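Local atomic coordinates of probable threonyl-tRNA synthetase 1 (Aeropyrum pernix, PDB entry 3A32), a protein that probably catalyses the ATP-dependent attachment of threonine to tRNA(Thr), using one zinc ion per subunit, and probably cannot deacylate mischarged seryl-tRNA(Thr), lacking the editing domain. Residues 177-180 with 181-185; 322-325 with 326-330; 449-452 with 453-456. All coordinates share one frame; numbering follows the deposited sequence.

The three interactions follow one another along the chain, each a contact between successive turns of one helix, the second running on into the turn that ends it. Interaction 1 lies in helix 174-191, close to the zinc-binding strands of the class II core. Interaction 2 is the C-terminal end of helix 317-327, which follows zinc-site strand 306-316; its centre is about 25 Å from that of interaction 1. Interaction 3 belongs to helix 435-457 near the C-terminus, its centre about 19 Å from interaction 1 and 21 Å from interaction 2. Pro452 and Leu456 pack on helix 174-191, the helix of interaction 1, and Ser455 hydrogen-bonds to its Arg191, tying the chain's late helix to the catalytic core.

Interaction 1 (177-180 with 181-185); sequences VVYD and VFEEM
Tyr179 and Glu183, one helical turn apart, meet along the less buried flank of helix 174-191. Glu183 CG approaches Tyr179 CE2 to 3.6 Å, and Glu183 OE2 is 3.1 Å from Tyr179 OH, with ring and carboxylate planes 61° apart. A bend at chi2 (-76°) carries the Glu183 chain obliquely across the CE2 side of the ring, toward its hydroxyl. The carboxylate has firm partners beyond the helix: OE2 makes a salt bridge to Lys242 and OE1 a hydrogen bond to Tyr243. Asp180 is partly exposed.

The opposite character belongs to the buried valines and Phe182. Val181 CG2 packs 3.3 Å from Val177 O, while Phe182 CB lies 3.3 Å from Tyr179 O. Val178 and Phe182 press on helix 222-243, and Val181 reaches Phe263 and Leu313 on the sheet. Glu184 CG packs 3.2 Å from Asp180 O, one turn earlier, and its carboxylate is hydrogen-bonded to Tyr68. Four i to i+4 bonds join the turns, from Val181 N to Val177 O (3.0 Å) through Glu184 N to Asp180 O (2.8 Å). This is an alpha-helix sandwiched between sheet and helix in the class II synthetase core, with the side chain of Val181 about 12 Å from the zinc ion.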
ATOM      1  N   VAL A 177     -11.439 -21.387 -12.801  1.00 11.29           N
ATOM      2  CA  VAL A 177     -11.324 -20.159 -12.070  1.00 10.53           C
ATOM      3  C   VAL A 177     -11.754 -20.348 -10.616  1.00  9.87           C
ATOM      4  O   VAL A 177     -11.037 -19.934  -9.688  1.00 10.00           O
ATOM      5  CB  VAL A 177     -12.142 -19.037 -12.770  1.00 11.63           C
ATOM      6  CG1 VAL A 177     -12.550 -17.966 -11.782  1.00 11.57           C
ATOM      7  CG2 VAL A 177     -11.333 -18.433 -13.979  1.00 12.03           C
ATOM      8  N   VAL A 178     -12.898 -21.020 -10.416  1.00  8.94           N
ATOM      9  CA  VAL A 178     -13.397 -21.332  -9.075  1.00  8.20           C
ATOM     10  C   VAL A 178     -12.397 -22.154  -8.282  1.00  9.43           C
ATOM     11  O   VAL A 178     -12.115 -21.865  -7.092  1.00  9.71           O
ATOM     12  CB  VAL A 178     -14.847 -22.003  -9.085  1.00  7.84           C
ATOM     13  CG1 VAL A 178     -15.318 -22.339  -7.637  1.00  5.66           C
ATOM     14  CG2 VAL A 178     -15.840 -21.077  -9.700  1.00  5.36           C
ATOM     15  N   TYR A 179     -11.873 -23.195  -8.937  1.00 10.19           N
ATOM     16  CA  TYR A 179     -10.908 -24.074  -8.338  1.00 10.89           C
ATOM     17  C   TYR A 179      -9.629 -23.304  -7.974  1.00 10.92           C
ATOM     18  O   TYR A 179      -9.118 -23.444  -6.869  1.00 11.36           O
ATOM     19  CB  TYR A 179     -10.612 -25.255  -9.274  1.00 13.06           C
ATOM     20  CG  TYR A 179      -9.639 -26.233  -8.672  1.00 15.31           C
ATOM     21  CD1 TYR A 179     -10.060 -27.185  -7.715  1.00 15.45           C
ATOM     22  CD2 TYR A 179      -8.290 -26.190  -9.027  1.00 16.44           C
ATOM     23  CE1 TYR A 179      -9.136 -28.053  -7.137  1.00 16.41           C
ATOM     24  CE2 TYR A 179      -7.379 -27.063  -8.479  1.00 16.42           C
ATOM     25  CZ  TYR A 179      -7.801 -27.976  -7.555  1.00 16.80           C
ATOM     26  OH  TYR A 179      -6.844 -28.798  -7.028  1.00 21.85           O
ATOM     27  N   ASP A 180      -9.122 -22.496  -8.905  1.00  9.91           N
ATOM     28  CA  ASP A 180      -7.925 -21.717  -8.711  1.00  9.06           C
ATOM     29  C   ASP A 180      -8.012 -20.763  -7.531  1.00  8.90           C
ATOM     30  O   ASP A 180      -6.998 -20.556  -6.835  1.00  8.67           O
ATOM     31  CB  ASP A 180      -7.593 -20.915  -9.970  1.00  9.16           C
ATOM     32  CG  ASP A 180      -7.037 -21.819 -11.135  1.00 12.28           C
ATOM     33  OD1 ASP A 180      -6.764 -23.015 -10.930  1.00  9.28           O
ATOM     34  OD2 ASP A 180      -6.869 -21.302 -12.259  1.00 15.79           O
ATOM     35  N   VAL A 181      -9.211 -20.198  -7.307  1.00  8.36           N
ATOM     36  CA  VAL A 181      -9.428 -19.286  -6.163  1.00  7.40           C
ATOM     37  C   VAL A 181      -9.320 -20.070  -4.889  1.00  7.73           C
ATOM     38  O   VAL A 181      -8.675 -19.602  -3.953  1.00  7.46           O
ATOM     39  CB  VAL A 181     -10.749 -18.478  -6.244  1.00  7.40           C
ATOM     40  CG1 VAL A 181     -11.002 -17.677  -4.929  1.00  5.93           C
ATOM     41  CG2 VAL A 181     -10.682 -17.504  -7.442  1.00  5.02           C
ATOM     42  N   PHE A 182      -9.868 -21.295  -4.873  1.00  7.92           N
ATOM     43  CA  PHE A 182      -9.611 -22.147  -3.735  1.00  8.56           C
ATOM     44  C   PHE A 182      -8.108 -22.342  -3.541  1.00  9.08           C
ATOM     45  O   PHE A 182      -7.622 -22.274  -2.409  1.00 10.02           O
ATOM     46  CB  PHE A 182     -10.296 -23.535  -3.818  1.00  8.46           C
ATOM     47  CG  PHE A 182      -9.804 -24.489  -2.752  1.00  7.85           C
ATOM     48  CD1 PHE A 182     -10.353 -24.475  -1.475  1.00 10.12           C
ATOM     49  CD2 PHE A 182      -8.770 -25.363  -3.009  1.00 10.60           C
ATOM     50  CE1 PHE A 182      -9.879 -25.347  -0.465  1.00 10.19           C
ATOM     51  CE2 PHE A 182      -8.286 -26.226  -2.003  1.00 11.40           C
ATOM     52  CZ  PHE A 182      -8.854 -26.203  -0.734  1.00 10.11           C
ATOM     53  N   GLU A 183      -7.374 -22.600  -4.632  1.00  9.23           N
ATOM     54  CA  GLU A 183      -5.925 -22.881  -4.527  1.00  9.75           C
ATOM     55  C   GLU A 183      -5.168 -21.630  -4.037  1.00  8.39           C
ATOM     56  O   GLU A 183      -4.226 -21.732  -3.286  1.00  7.96           O
ATOM     57  CB  GLU A 183      -5.336 -23.391  -5.854  1.00  9.03           C
ATOM     58  CG  GLU A 183      -5.772 -24.794  -6.256  1.00 14.53           C
ATOM     59  CD  GLU A 183      -5.085 -25.946  -5.470  1.00 19.57           C
ATOM     60  OE1 GLU A 183      -5.076 -25.943  -4.232  1.00 22.46           O
ATOM     61  OE2 GLU A 183      -4.542 -26.875  -6.108  1.00 23.52           O
ATOM     62  N   GLU A 184      -5.624 -20.456  -4.450  1.00  7.73           N
ATOM     63  CA  GLU A 184      -5.076 -19.205  -3.946  1.00  7.87           C
ATOM     64  C   GLU A 184      -5.276 -19.039  -2.433  1.00  7.95           C
ATOM     65  O   GLU A 184      -4.360 -18.679  -1.722  1.00  7.63           O
ATOM     66  CB  GLU A 184      -5.712 -18.042  -4.731  1.00  8.99           C
ATOM     67  CG  GLU A 184      -5.195 -18.001  -6.151  1.00  7.75           C
ATOM     68  CD  GLU A 184      -6.018 -17.199  -7.088  1.00  9.53           C
ATOM     69  OE1 GLU A 184      -6.966 -16.492  -6.687  1.00 12.80           O
ATOM     70  OE2 GLU A 184      -5.687 -17.264  -8.276  1.00  9.39           O
ATOM     71  N   MET A 185      -6.485 -19.327  -1.953  1.00  8.18           N
ATOM     72  CA  MET A 185      -6.823 -19.221  -0.537  1.00  8.38           C
ATOM     73  C   MET A 185      -5.907 -20.117   0.309  1.00  8.00           C
ATOM     74  O   MET A 185      -5.360 -19.683   1.338  1.00  7.15           O
ATOM     75  CB  MET A 185      -8.318 -19.560  -0.340  1.00  7.99           C
ATOM     76  CG  MET A 185      -8.803 -19.545   1.137  1.00 10.80           C
ATOM     77  SD  MET A 185      -8.286 -21.045   2.023  1.00 15.91           S
ATOM     78  CE  MET A 185      -8.801 -22.408   0.946  1.00 11.52           C
TER

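Interaction 2 (322-325 with 326-330); sequences GVYL and EHRRG
Tyr324 and Arg328 meet across the last turn of helix 317-327, which closes in a Schellman motif. At the start of the second segment, Glu326 N still makes a helical bond to Gly322 O (3.3 Å), and its side chain extends to a hydrogen bond with His9. His327 N follows with a nearly straight bond to Val323 O, 2.9 Å long at 177°.

Arg328 is the first residue to leave helical backbone angles, yet its N keeps the bond to Tyr324 O. Its side chain returns over the tyrosine: CG sits above one face of the Tyr324 ring, 4.1 Å from the centroid, a CH-pi contact. The chain then bends at chi2 (-99°), which brings the guanidinium beside the hydroxyl, on the CE1 side of the ring, its plane nearly perpendicular to the ring. Carbonyls of Phe193 and Lys194 take further bonds from NH1 and NH2, which should hold the group's rotation.

Arg329 has positive phi, as is characteristic of the C-prime residue; its N bonds to Glu326 O (3.2 Å), and its NH1 reaches His327 O from above the carbonyl plane. Gly330 N completes the motif on a lone pair of Leu325 O. Tyr324 OH receives Arg328 NH1 at 3.2 Å within the guanidinium plane, and also bonds to Arg331 O.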
ATOM      1  N   GLY A 322      -8.171 -10.235  13.572  1.00  5.59           N
ATOM      2  CA  GLY A 322      -8.748 -10.397  14.901  1.00  5.30           C
ATOM      3  C   GLY A 322      -8.820 -11.855  15.333  1.00  5.37           C
ATOM      4  O   GLY A 322      -8.384 -12.227  16.429  1.00  4.91           O
ATOM      5  N   VAL A 323      -9.393 -12.676  14.464  1.00  6.44           N
ATOM      6  CA  VAL A 323      -9.606 -14.074  14.768  1.00  6.05           C
ATOM      7  C   VAL A 323      -8.275 -14.781  14.791  1.00  6.83           C
ATOM      8  O   VAL A 323      -8.074 -15.616  15.690  1.00  7.53           O
ATOM      9  CB  VAL A 323     -10.514 -14.753  13.768  1.00  5.86           C
ATOM     10  CG1 VAL A 323     -10.714 -16.279  14.184  1.00  4.32           C
ATOM     11  CG2 VAL A 323     -11.871 -14.032  13.711  1.00  5.62           C
ATOM     12  N   TYR A 324      -7.367 -14.436  13.842  1.00  5.64           N
ATOM     13  CA  TYR A 324      -5.993 -14.944  13.880  1.00  7.08           C
ATOM     14  C   TYR A 324      -5.313 -14.679  15.247  1.00  7.24           C
ATOM     15  O   TYR A 324      -4.708 -15.551  15.832  1.00  8.08           O
ATOM     16  CB  TYR A 324      -5.113 -14.379  12.721  1.00  6.62           C
ATOM     17  CG  TYR A 324      -3.735 -14.971  12.785  1.00  7.60           C
ATOM     18  CD1 TYR A 324      -3.391 -16.136  12.036  1.00  6.82           C
ATOM     19  CD2 TYR A 324      -2.775 -14.419  13.634  1.00  7.65           C
ATOM     20  CE1 TYR A 324      -2.122 -16.704  12.142  1.00  4.82           C
ATOM     21  CE2 TYR A 324      -1.507 -14.972  13.744  1.00  7.05           C
ATOM     22  CZ  TYR A 324      -1.182 -16.118  13.001  1.00  6.58           C
ATOM     23  OH  TYR A 324       0.073 -16.659  13.177  1.00  3.87           O
ATOM     24  N   LEU A 325      -5.396 -13.456  15.742  1.00  7.69           N
ATOM     25  CA  LEU A 325      -4.722 -13.128  17.004  1.00  8.41           C
ATOM     26  C   LEU A 325      -5.252 -14.012  18.152  1.00  8.70           C
ATOM     27  O   LEU A 325      -4.487 -14.381  19.016  1.00  9.77           O
ATOM     28  CB  LEU A 325      -4.841 -11.623  17.348  1.00  7.21           C
ATOM     29  CG  LEU A 325      -4.050 -10.672  16.447  1.00  6.47           C
ATOM     30  CD1 LEU A 325      -4.555  -9.205  16.644  1.00  2.35           C
ATOM     31  CD2 LEU A 325      -2.521 -10.816  16.720  1.00  6.98           C
ATOM     32  N   GLU A 326      -6.537 -14.338  18.142  1.00  8.49           N
ATOM     33  CA  GLU A 326      -7.090 -15.255  19.122  1.00  8.97           C
ATOM     34  C   GLU A 326      -6.661 -16.697  18.931  1.00  8.29           C
ATOM     35  O   GLU A 326      -6.105 -17.284  19.857  1.00  7.84           O
ATOM     36  CB  GLU A 326      -8.605 -15.069  19.271  1.00  8.46           C
ATOM     37  CG  GLU A 326      -8.941 -13.694  19.966  1.00  9.23           C
ATOM     38  CD  GLU A 326     -10.448 -13.351  19.905  1.00 11.29           C
ATOM     39  OE1 GLU A 326     -11.188 -14.265  19.530  1.00 12.58           O
ATOM     40  OE2 GLU A 326     -10.883 -12.187  20.198  1.00 12.24           O
ATOM     41  N   HIS A 327      -6.824 -17.248  17.722  1.00  8.17           N
ATOM     42  CA  HIS A 327      -6.411 -18.618  17.441  1.00  8.02           C
ATOM     43  C   HIS A 327      -4.920 -18.851  17.763  1.00  8.85           C
ATOM     44  O   HIS A 327      -4.558 -19.925  18.242  1.00  8.07           O
ATOM     45  CB  HIS A 327      -6.734 -18.977  15.983  1.00  8.67           C
ATOM     46  CG  HIS A 327      -6.355 -20.374  15.587  1.00 10.39           C
ATOM     47  ND1 HIS A 327      -6.985 -21.491  16.093  1.00 13.20           N
ATOM     48  CD2 HIS A 327      -5.428 -20.829  14.713  1.00 10.12           C
ATOM     49  CE1 HIS A 327      -6.442 -22.571  15.569  1.00 11.58           C
ATOM     50  NE2 HIS A 327      -5.488 -22.195  14.735  1.00 13.88           N
ATOM     51  N   ARG A 328      -4.077 -17.838  17.532  1.00  9.08           N
ATOM     52  CA  ARG A 328      -2.620 -17.962  17.750  1.00  9.65           C
ATOM     53  C   ARG A 328      -2.075 -17.194  18.939  1.00  9.64           C
ATOM     54  O   ARG A 328      -0.887 -17.034  19.068  1.00  8.58           O
ATOM     55  CB  ARG A 328      -1.848 -17.587  16.501  1.00  9.04           C
ATOM     56  CG  ARG A 328      -1.927 -18.687  15.442  1.00  9.19           C
ATOM     57  CD  ARG A 328      -0.668 -19.550  15.489  1.00  8.47           C
ATOM     58  NE  ARG A 328      -0.794 -20.784  14.699  1.00  8.30           N
ATOM     59  CZ  ARG A 328      -0.519 -20.879  13.401  1.00  9.47           C
ATOM     60  NH1 ARG A 328      -0.130 -19.780  12.730  1.00  4.83           N
ATOM     61  NH2 ARG A 328      -0.677 -22.063  12.749  1.00  6.09           N
ATOM     62  N   ARG A 329      -2.962 -16.731  19.815  1.00 11.09           N
ATOM     63  CA  ARG A 329      -2.555 -16.098  21.062  1.00 12.36           C
ATOM     64  C   ARG A 329      -1.444 -15.022  20.838  1.00 13.28           C
ATOM     65  O   ARG A 329      -0.402 -14.982  21.579  1.00 13.34           O
ATOM     66  CB  ARG A 329      -2.143 -17.169  22.094  1.00 12.88           C
ATOM     67  CG  ARG A 329      -3.353 -17.939  22.753  1.00 18.41           C
ATOM     68  CD  ARG A 329      -3.556 -19.295  22.165  1.00 26.43           C
ATOM     69  NE  ARG A 329      -4.615 -20.041  22.863  1.00 35.57           N
ATOM     70  CZ  ARG A 329      -5.720 -20.575  22.306  1.00 36.98           C
ATOM     71  NH1 ARG A 329      -5.982 -20.474  20.986  1.00 34.51           N
ATOM     72  NH2 ARG A 329      -6.580 -21.228  23.094  1.00 36.96           N
ATOM     73  N   GLY A 330      -1.687 -14.134  19.862  1.00 10.63           N
ATOM     74  CA  GLY A 330      -0.846 -12.999  19.701  1.00  9.21           C
ATOM     75  C   GLY A 330       0.414 -13.298  18.898  1.00  9.25           C
ATOM     76  O   GLY A 330       1.261 -12.414  18.763  1.00  8.43           O
TER

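Interaction 3 (449-452 with 453-456); sequences LESP and VRSL
Glu450 and Arg454, a turn apart in helix 435-457, are joined through water. The Glu450 OE1 to Arg454 NH1 separation, 4.6 Å, is too long for a salt bridge, but one water spans it, donating to Glu450 OE1 at 2.9 Å and accepting from Arg454 NH1 at 2.8 Å. Each end has a second partner: OE1 pairs with Arg462 in a salt bridge, and NH1 donates to Glu447 O.

Van der Waals contacts line one side of the guanidinium. The Arg454 chain turns at chi3 (-52°), folding the group back along the preceding turn until Ser451 CA lies 3.5 Å above one face, offset toward its rim. Glu450 CB also touches NH1, at 3.9 Å.

Among the backbone bonds, Arg454 N to Glu450 O is short and straight, 2.9 Å at 164°, and Ser455 N reaches Ser451 O at 3.2 Å. Pro452, having no N-H to give to the preceding turn, leaves the helix kinked there. Pro452 O then gathers several donors: Ser455 OG at 2.9 Å, plus weak bonds from the N atoms of Ser455 and Leu456. The Ser455 hydroxyl lies between its backbone N and carbonyl carbon (chi1 74°), which lets it reach back to Pro452 O; it is also bonded to Arg191.

Around this kink, Pro452 and Leu456 pack on helix 174-191 through Arg191, with Leu456 also on Leu187, while Val453 and Leu456 meet Val58 and Phe62 of helix 48-65, respectively. Glu450 and Leu449 lie instead against Phe334, in the loop leading to strand 341-347.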
ATOM      1  N   LEU A 449      12.711 -18.232   7.378  1.00 10.68           N
ATOM      2  CA  LEU A 449      11.345 -17.916   7.857  1.00  9.97           C
ATOM      3  C   LEU A 449      10.513 -17.126   6.821  1.00  9.16           C
ATOM      4  O   LEU A 449       9.282 -17.154   6.877  1.00  8.76           O
ATOM      5  CB  LEU A 449      11.375 -17.188   9.221  1.00  8.96           C
ATOM      6  CG  LEU A 449      12.132 -17.871  10.363  1.00 11.02           C
ATOM      7  CD1 LEU A 449      12.231 -16.956  11.621  1.00  4.86           C
ATOM      8  CD2 LEU A 449      11.488 -19.222  10.713  1.00  7.73           C
ATOM      9  N   GLU A 450      11.186 -16.464   5.869  1.00  8.56           N
ATOM     10  CA  GLU A 450      10.542 -15.585   4.873  1.00  7.98           C
ATOM     11  C   GLU A 450      10.215 -16.364   3.617  1.00  8.38           C
ATOM     12  O   GLU A 450       9.438 -15.936   2.784  1.00  9.03           O
ATOM     13  CB  GLU A 450      11.461 -14.422   4.503  1.00  6.47           C
ATOM     14  CG  GLU A 450      11.440 -13.317   5.532  1.00  6.84           C
ATOM     15  CD  GLU A 450      12.427 -12.205   5.241  1.00  9.29           C
ATOM     16  OE1 GLU A 450      13.437 -12.420   4.508  1.00 12.41           O
ATOM     17  OE2 GLU A 450      12.196 -11.106   5.758  1.00  7.67           O
ATOM     18  N   SER A 451      10.812 -17.537   3.514  1.00  8.18           N
ATOM     19  CA  SER A 451      10.774 -18.352   2.317  1.00  8.11           C
ATOM     20  C   SER A 451       9.362 -18.610   1.794  1.00  7.54           C
ATOM     21  O   SER A 451       9.105 -18.451   0.601  1.00  6.92           O
ATOM     22  CB  SER A 451      11.481 -19.690   2.609  1.00  8.35           C
ATOM     23  OG  SER A 451      11.748 -20.270   1.378  1.00 12.64           O
ATOM     24  N   PRO A 452       8.438 -19.038   2.678  1.00  7.84           N
ATOM     25  CA  PRO A 452       7.084 -19.256   2.180  1.00  7.94           C
ATOM     26  C   PRO A 452       6.448 -17.961   1.616  1.00  7.66           C
ATOM     27  O   PRO A 452       5.671 -18.048   0.664  1.00  7.59           O
ATOM     28  CB  PRO A 452       6.295 -19.694   3.443  1.00  8.43           C
ATOM     29  CG  PRO A 452       7.309 -20.182   4.393  1.00  8.31           C
ATOM     30  CD  PRO A 452       8.535 -19.308   4.129  1.00  7.80           C
ATOM     31  N   VAL A 453       6.745 -16.797   2.203  1.00  6.82           N
ATOM     32  CA  VAL A 453       6.195 -15.546   1.702  1.00  7.14           C
ATOM     33  C   VAL A 453       6.833 -15.175   0.368  1.00  8.64           C
ATOM     34  O   VAL A 453       6.125 -14.702  -0.519  1.00  9.27           O
ATOM     35  CB  VAL A 453       6.220 -14.375   2.732  1.00  7.63           C
ATOM     36  CG1 VAL A 453       5.982 -13.024   2.044  1.00  5.16           C
ATOM     37  CG2 VAL A 453       5.142 -14.577   3.789  1.00  6.31           C
ATOM     38  N   ARG A 454       8.133 -15.418   0.194  1.00  8.75           N
ATOM     39  CA  ARG A 454       8.739 -15.278  -1.143  1.00  9.96           C
ATOM     40  C   ARG A 454       8.089 -16.105  -2.247  1.00  9.50           C
ATOM     41  O   ARG A 454       8.072 -15.672  -3.395  1.00  9.43           O
ATOM     42  CB  ARG A 454      10.211 -15.655  -1.132  1.00 10.54           C
ATOM     43  CG  ARG A 454      11.091 -14.621  -0.486  1.00 13.39           C
ATOM     44  CD  ARG A 454      12.535 -14.778  -0.921  1.00 15.89           C
ATOM     45  NE  ARG A 454      13.051 -16.138  -0.741  1.00 19.18           N
ATOM     46  CZ  ARG A 454      13.494 -16.653   0.413  1.00 18.96           C
ATOM     47  NH1 ARG A 454      13.472 -15.929   1.548  1.00 14.52           N
ATOM     48  NH2 ARG A 454      13.982 -17.906   0.418  1.00 15.75           N
ATOM     49  N   SER A 455       7.599 -17.296  -1.930  1.00  9.23           N
ATOM     50  CA  SER A 455       6.992 -18.131  -2.990  1.00 10.65           C
ATOM     51  C   SER A 455       5.618 -17.592  -3.397  1.00 10.17           C
ATOM     52  O   SER A 455       5.119 -17.885  -4.451  1.00 10.69           O
ATOM     53  CB  SER A 455       6.921 -19.627  -2.623  1.00  9.35           C
ATOM     54  OG  SER A 455       5.901 -19.836  -1.663  1.00 11.96           O
ATOM     55  N   LEU A 456       5.010 -16.799  -2.529  1.00 11.05           N
ATOM     56  CA  LEU A 456       3.743 -16.142  -2.828  1.00  9.51           C
ATOM     57  C   LEU A 456       3.988 -14.878  -3.639  1.00  8.16           C
ATOM     58  O   LEU A 456       3.340 -14.656  -4.642  1.00  6.93           O
ATOM     59  CB  LEU A 456       3.048 -15.731  -1.529  1.00  8.97           C
ATOM     60  CG  LEU A 456       2.414 -16.750  -0.606  1.00 10.52           C
ATOM     61  CD1 LEU A 456       1.791 -15.950   0.564  1.00  9.21           C
ATOM     62  CD2 LEU A 456       1.359 -17.567  -1.304  1.00  7.95           C
TER
HETATM   63  O   HOH W   1      13.606 -13.173   1.743  1.00 11.34           O